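Local coordinates for ornithine carbamoyltransferase (PDB 3GD5), which probably catalyses the reversible transfer of the carbamoyl group from carbamoyl phosphate to ornithine, giving citrulline in arginine biosynthesis, at residues Q36-E41 against R300-K305. Sequence-based numbering, arbitrary orientation.
Sequences QLKRGE and RLHAQK
Lys38 lies over one face of the His302 imidazole, a CH-pi contact that joins helix 24-39 of the carbamoyl-phosphate domain to the C-terminal helix 293-312, which packs back on the first domain, a feature of the carbamoyltransferase fold borne out here by Ala303 on Val142 and Leu301 on Ala69. The evidence is direct: Lys38 CG stands 3.6 Å from the centroid of the His302 ring and only 5° off its normal. CG thus sits over the ring centre, and the chain then passes CD2, with Lys38 CE 3.5 Å from His302 CD2. With CG anti to the backbone N (chi1 -175°) and every later torsion extended, the lysine runs straight over the imidazole, and the two side chains meet at about a right angle. The helices approach closely here, Lys38 CA and His302 CA being 5.9 Å apart. Beside this pair the contact is looser: Leu37 CD2 reaches the carbonyl O of Lys305 at 4.3 Å, with no hydrogen bond between the segments.

Polar ends are held from outside. Lys38 NZ forms a salt bridge with Glu150 and a hydrogen bond to Asn299, while His302 NE2 is bonded to Glu298, which helps to hold the ring's rotation; the carboxylate would tend to favour a protonated imidazole and the nearby ammonium to oppose it. Helix 24-39 stops just beyond the lysine in a Schellman motif: Gly40, with positive phi, is the C-prime residue, with Glu41 N bonded to Gln36 O at 2.8 Å and a weak bond from Gly40 N to Leu37 O. On helix 293-312, Arg300 probably belongs to the carbamoyl-phosphate site, and its NE donates to OE1 of Gln140, another likely ligand residue.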
ATOM      1  N   GLN A  36     -45.622   5.054 -12.194  1.00 49.98           N
ATOM      2  CA  GLN A  36     -46.709   4.596 -11.344  1.00 51.19           C
ATOM      3  C   GLN A  36     -46.182   4.294  -9.954  1.00 49.80           C
ATOM      4  O   GLN A  36     -46.817   4.621  -8.952  1.00 49.63           O
ATOM      5  CB  GLN A  36     -47.350   3.342 -11.929  1.00 52.71           C
ATOM      6  CG  GLN A  36     -47.818   3.496 -13.355  1.00 56.84           C
ATOM      7  CD  GLN A  36     -48.439   2.223 -13.893  1.00 59.94           C
ATOM      8  OE1 GLN A  36     -47.842   1.145 -13.813  1.00 60.60           O
ATOM      9  NE2 GLN A  36     -49.640   2.339 -14.452  1.00 60.25           N
ATOM     10  N   LEU A  37     -45.018   3.658  -9.903  1.00 48.69           N
ATOM     11  CA  LEU A  37     -44.401   3.304  -8.632  1.00 48.20           C
ATOM     12  C   LEU A  37     -44.034   4.574  -7.876  1.00 46.57           C
ATOM     13  O   LEU A  37     -44.245   4.682  -6.676  1.00 48.26           O
ATOM     14  CB  LEU A  37     -43.155   2.447  -8.887  1.00 47.74           C
ATOM     15  CG  LEU A  37     -43.206   0.933  -8.620  1.00 47.92           C
ATOM     16  CD1 LEU A  37     -44.606   0.382  -8.798  1.00 46.39           C
ATOM     17  CD2 LEU A  37     -42.222   0.238  -9.546  1.00 45.90           C
ATOM     18  N   LYS A  38     -43.498   5.546  -8.594  1.00 47.18           N
ATOM     19  CA  LYS A  38     -43.104   6.798  -7.972  1.00 47.97           C
ATOM     20  C   LYS A  38     -44.295   7.544  -7.367  1.00 50.17           C
ATOM     21  O   LYS A  38     -44.204   8.064  -6.258  1.00 49.50           O
ATOM     22  CB  LYS A  38     -42.401   7.689  -9.001  1.00 45.59           C
ATOM     23  CG  LYS A  38     -41.835   8.970  -8.419  1.00 44.96           C
ATOM     24  CD  LYS A  38     -41.119   9.794  -9.471  1.00 43.57           C
ATOM     25  CE  LYS A  38     -40.519  11.060  -8.867  1.00 43.81           C
ATOM     26  NZ  LYS A  38     -39.874  11.930  -9.899  1.00 42.70           N
ATOM     27  N   ARG A  39     -45.412   7.580  -8.091  1.00 52.49           N
ATOM     28  CA  ARG A  39     -46.597   8.301  -7.630  1.00 56.06           C
ATOM     29  C   ARG A  39     -47.518   7.504  -6.717  1.00 57.58           C
ATOM     30  O   ARG A  39     -48.496   8.042  -6.196  1.00 57.35           O
ATOM     31  CB  ARG A  39     -47.388   8.833  -8.837  1.00 57.91           C
ATOM     32  CG  ARG A  39     -46.739  10.030  -9.541  1.00 60.37           C
ATOM     33  CD  ARG A  39     -45.309   9.718 -10.008  1.00 64.43           C
ATOM     34  NE  ARG A  39     -44.649  10.845 -10.676  1.00 66.79           N
ATOM     35  CZ  ARG A  39     -44.276  11.972 -10.072  1.00 67.02           C
ATOM     36  NH1 ARG A  39     -44.493  12.142  -8.772  1.00 67.00           N
ATOM     37  NH2 ARG A  39     -43.678  12.928 -10.767  1.00 67.29           N
ATOM     38  N   GLY A  40     -47.206   6.226  -6.516  1.00 58.47           N
ATOM     39  CA  GLY A  40     -48.031   5.402  -5.656  1.00 59.91           C
ATOM     40  C   GLY A  40     -49.291   4.931  -6.355  1.00 61.75           C
ATOM     41  O   GLY A  40     -50.232   4.478  -5.710  1.00 61.37           O
ATOM     42  N   GLU A  41     -49.310   5.051  -7.680  1.00 63.74           N
ATOM     43  CA  GLU A  41     -50.447   4.619  -8.487  1.00 65.21           C
ATOM     44  C   GLU A  41     -50.291   3.128  -8.740  1.00 66.35           C
ATOM     45  O   GLU A  41     -51.104   2.503  -9.423  1.00 66.20           O
ATOM     46  CB  GLU A  41     -50.454   5.356  -9.826  1.00 65.78           C
ATOM     47  CG  GLU A  41     -50.721   6.846  -9.733  1.00 67.99           C
ATOM     48  CD  GLU A  41     -50.387   7.562 -11.025  1.00 69.69           C
ATOM     49  OE1 GLU A  41     -50.653   6.986 -12.102  1.00 70.81           O
ATOM     50  OE2 GLU A  41     -49.866   8.698 -10.970  1.00 71.41           O
ATOM     51  N   ARG A 300     -32.894   7.994 -10.220  1.00 34.37           N
ATOM     52  CA  ARG A 300     -32.110   6.767 -10.390  1.00 34.87           C
ATOM     53  C   ARG A 300     -32.813   5.726  -9.520  1.00 33.91           C
ATOM     54  O   ARG A 300     -32.872   4.543  -9.844  1.00 34.03           O
ATOM     55  CB  ARG A 300     -30.663   6.941  -9.897  1.00 36.37           C
ATOM     56  CG  ARG A 300     -29.814   7.931 -10.695  1.00 39.40           C
ATOM     57  CD  ARG A 300     -29.396   7.394 -12.060  1.00 43.91           C
ATOM     58  NE  ARG A 300     -28.066   6.785 -12.038  1.00 49.68           N
ATOM     59  CZ  ARG A 300     -27.767   5.667 -11.388  1.00 49.07           C
ATOM     60  NH1 ARG A 300     -28.708   5.034 -10.716  1.00 53.54           N
ATOM     61  NH2 ARG A 300     -26.532   5.193 -11.395  1.00 50.29           N
ATOM     62  N   LEU A 301     -33.357   6.188  -8.404  1.00 34.58           N
ATOM     63  CA  LEU A 301     -34.051   5.300  -7.476  1.00 35.54           C
ATOM     64  C   LEU A 301     -35.369   4.761  -8.051  1.00 34.69           C
ATOM     65  O   LEU A 301     -35.634   3.553  -8.022  1.00 33.91           O
ATOM     66  CB  LEU A 301     -34.325   6.042  -6.163  1.00 34.86           C
ATOM     67  CG  LEU A 301     -35.419   5.473  -5.257  1.00 36.44           C
ATOM     68  CD1 LEU A 301     -35.076   4.053  -4.909  1.00 34.36           C
ATOM     69  CD2 LEU A 301     -35.571   6.323  -4.001  1.00 35.66           C
ATOM     70  N   HIS A 302     -36.195   5.665  -8.561  1.00 34.51           N
ATOM     71  CA  HIS A 302     -37.487   5.272  -9.117  1.00 35.77           C
ATOM     72  C   HIS A 302     -37.312   4.422 -10.369  1.00 33.85           C
ATOM     73  O   HIS A 302     -38.067   3.485 -10.602  1.00 34.22           O
ATOM     74  CB  HIS A 302     -38.317   6.522  -9.413  1.00 35.26           C
ATOM     75  CG  HIS A 302     -38.461   7.429  -8.230  1.00 33.97           C
ATOM     76  ND1 HIS A 302     -39.052   7.024  -7.053  1.00 34.05           N
ATOM     77  CD2 HIS A 302     -38.049   8.703  -8.026  1.00 33.45           C
ATOM     78  CE1 HIS A 302     -38.996   8.008  -6.172  1.00 34.01           C
ATOM     79  NE2 HIS A 302     -38.392   9.040  -6.739  1.00 34.68           N
ATOM     80  N   ALA A 303     -36.299   4.733 -11.160  1.00 34.38           N
ATOM     81  CA  ALA A 303     -36.056   3.966 -12.372  1.00 36.37           C
ATOM     82  C   ALA A 303     -35.572   2.562 -12.031  1.00 37.51           C
ATOM     83  O   ALA A 303     -36.019   1.575 -12.631  1.00 38.87           O
ATOM     84  CB  ALA A 303     -35.034   4.673 -13.249  1.00 35.59           C
ATOM     85  N   GLN A 304     -34.648   2.467 -11.077  1.00 35.84           N
ATOM     86  CA  GLN A 304     -34.120   1.169 -10.688  1.00 35.13           C
ATOM     87  C   GLN A 304     -35.161   0.289  -9.991  1.00 34.31           C
ATOM     88  O   GLN A 304     -35.112  -0.934 -10.116  1.00 35.12           O
ATOM     89  CB  GLN A 304     -32.849   1.355  -9.842  1.00 34.26           C
ATOM     90  CG  GLN A 304     -31.639   1.607 -10.734  1.00 31.98           C
ATOM     91  CD  GLN A 304     -30.530   2.403 -10.072  1.00 33.66           C
ATOM     92  OE1 GLN A 304     -29.731   3.017 -10.760  1.00 34.00           O
ATOM     93  NE2 GLN A 304     -30.469   2.387  -8.743  1.00 28.37           N
ATOM     94  N   LYS A 305     -36.105   0.895  -9.274  1.00 35.21           N
ATOM     95  CA  LYS A 305     -37.171   0.112  -8.629  1.00 37.96           C
ATOM     96  C   LYS A 305     -37.991  -0.575  -9.727  1.00 37.93           C
ATOM     97  O   LYS A 305     -38.388  -1.729  -9.591  1.00 36.66           O
ATOM     98  CB  LYS A 305     -38.102   1.011  -7.811  1.00 40.15           C
ATOM     99  CG  LYS A 305     -37.500   1.510  -6.516  1.00 43.66           C
ATOM    100  CD  LYS A 305     -38.423   2.479  -5.797  1.00 41.94           C
ATOM    101  CE  LYS A 305     -39.747   1.844  -5.414  1.00 40.41           C
ATOM    102  NZ  LYS A 305     -40.505   2.818  -4.592  1.00 38.91           N
TER